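Local coordinates for PHOX (Pseudomonas fluorescens, PDB 4A9V), which hydrolyses phosphate monoesters as an alkaline phosphatase, with an iron-calcium cofactor catalysing the phosphotransfer chemistry, at residues Arg150-Ala155 / Ile318-Thr323. Residues are numbered along the deposited sequence; the frame is centred on the assembly and turned at random. Where two conformers were deposited one is given.
Sequences RISGPA and ILDHGT. With EDO (1,2-ethanediol), chain P; EDO (1,2-ethanediol), chain H.
Gly153, which follows Ser152 of strand 148-152, passes Asp320, in the 3-10 segment 318-320, with their CA atoms 4.4 Å apart, close enough for one carboxylate to reach from one segment to the other. In the conformer described here, the central bond runs from Ser152 OG to Asp320 OD2 (2.7 Å), the hydroxyl approaching from above the carboxylate plane, some 37° out of it. With OG anti to the backbone N (chi1 -160°), the serine hydroxyl is carried across to the aspartate. The other oxygen, OD1, makes a salt bridge with Arg264 of strand 262-264, a neighbour of strand 148-152 in the sheet, so separate partners hold the two oxygens and fix the rotation of the group. Arg150, also in one of two conformers, adds only a distant opposite charge, its NH2 4.3 Å from Asp320 OD2 and the oxygen well out of the guanidinium plane; Ser152 CB lies over one face of that guanidinium, toward its rim. Next along the segment, Pro154 CD rests 3.8 Å from the backbone O of Asp320. Were Asp320 replaced by an alanine, the Ser152 hydroxyl would probably lose its acceptor and Arg264 its opposing charge, removing the hydrogen bond that joins the two segments. Away from the metal cofactor, a buried carboxylate thus ties the sheet of strands 148-152 and 262-264 to the segment leading into strand 322-329 of another, antiparallel sheet, an inter-sheet polar link within this beta-propeller protein.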
# COMPACT_ATOMS: atom_id res chain seq x y z
N ARG A 150 -10.61 -10.59 14.18
CA ARG A 150 -10.16 -10.58 15.57
C ARG A 150 -9.17 -9.44 15.76
O ARG A 150 -8.44 -9.09 14.84
CB ARG A 150 -9.47 -11.91 15.91
CG ARG A 150 -8.64 -11.89 17.19
CD ARG A 150 -8.09 -13.26 17.53
NE ARG A 150 -7.04 -13.20 18.54
CZ ARG A 150 -5.78 -13.60 18.35
NH1 ARG A 150 -5.41 -14.08 17.17
NH2 ARG A 150 -4.93 -13.66 19.37
N ILE A 151 -9.10 -8.93 16.99
CA ILE A 151 -8.07 -7.96 17.37
C ILE A 151 -7.13 -8.61 18.38
O ILE A 151 -7.59 -9.24 19.33
CB ILE A 151 -8.69 -6.72 18.04
CG1 ILE A 151 -9.81 -6.13 17.18
CG2 ILE A 151 -7.62 -5.67 18.30
CD1 ILE A 151 -10.57 -5.02 17.86
N SER A 152 -5.83 -8.51 18.14
CA SER A 152 -4.84 -9.06 19.06
C SER A 152 -3.76 -8.04 19.37
O SER A 152 -3.75 -6.93 18.83
CB SER A 152 -4.23 -10.35 18.49
OG SER A 152 -3.63 -11.12 19.52
N GLY A 153 -2.85 -8.40 20.26
CA GLY A 153 -1.76 -7.51 20.66
C GLY A 153 -2.17 -6.64 21.83
O GLY A 153 -3.25 -6.80 22.40
N PRO A 154 -1.31 -5.69 22.20
CA PRO A 154 -1.48 -5.02 23.48
C PRO A 154 -2.77 -4.20 23.59
O PRO A 154 -3.22 -3.94 24.70
CB PRO A 154 -0.26 -4.11 23.57
CG PRO A 154 0.78 -4.85 22.80
CD PRO A 154 0.04 -5.46 21.64
N ALA A 155 -3.31 -3.74 22.47
CA ALA A 155 -4.50 -2.90 22.51
C ALA A 155 -5.79 -3.72 22.47
O ALA A 155 -6.86 -3.16 22.68
CB ALA A 155 -4.48 -1.87 21.39
N ILE A 318 3.76 -14.05 16.75
CA ILE A 318 5.03 -13.34 16.67
C ILE A 318 4.82 -11.82 16.56
O ILE A 318 5.58 -11.04 17.13
CB ILE A 318 5.93 -13.89 15.54
CG1 ILE A 318 7.35 -13.36 15.68
CG2 ILE A 318 5.35 -13.59 14.16
CD1 ILE A 318 8.33 -13.96 14.70
N LEU A 319 3.77 -11.40 15.85
CA LEU A 319 3.53 -9.97 15.66
C LEU A 319 2.73 -9.33 16.79
O LEU A 319 2.38 -8.16 16.70
CB LEU A 319 2.84 -9.72 14.32
CG LEU A 319 3.63 -10.15 13.08
CD1 LEU A 319 2.85 -9.80 11.82
CD2 LEU A 319 5.02 -9.54 13.06
N ASP A 320 2.52 -10.07 17.89
CA ASP A 320 1.86 -9.52 19.07
C ASP A 320 2.82 -8.98 20.13
O ASP A 320 2.37 -8.36 21.10
CB ASP A 320 0.93 -10.55 19.72
CG ASP A 320 -0.35 -10.77 18.94
OD1 ASP A 320 -0.72 -9.94 18.08
OD2 ASP A 320 -1.05 -11.75 19.28
N HIS A 321 4.11 -9.25 19.97
CA HIS A 321 5.09 -8.92 21.00
C HIS A 321 6.31 -8.37 20.34
O HIS A 321 6.81 -8.96 19.38
CB HIS A 321 5.46 -10.16 21.82
CG HIS A 321 4.28 -10.89 22.38
ND1 HIS A 321 3.59 -10.44 23.45
CD2 HIS A 321 3.60 -12.01 21.92
CE1 HIS A 321 2.55 -11.26 23.69
NE2 HIS A 321 2.54 -12.21 22.74
N GLY A 322 6.81 -7.26 20.86
CA GLY A 322 7.99 -6.61 20.30
C GLY A 322 7.96 -5.13 20.57
O GLY A 322 7.46 -4.69 21.60
N THR A 323 8.70 -4.40 19.75
CA THR A 323 8.90 -2.98 19.96
C THR A 323 8.64 -2.22 18.66
O THR A 323 9.17 -2.59 17.61
CB THR A 323 10.34 -2.68 20.42
OG1 THR A 323 10.68 -3.55 21.50
CG2 THR A 323 10.47 -1.24 20.87
C1 EDO P . -3.34 -10.44 22.29
O1 EDO P . -3.97 -9.79 23.47
C2 EDO P . -1.85 -10.09 22.26
O2 EDO P . -1.14 -10.78 23.30
C1 EDO H . 4.38 -5.27 22.35
O1 EDO H . 5.23 -6.17 23.09
C2 EDO H . 4.42 -3.89 23.00
O2 EDO H . 3.62 -2.94 22.28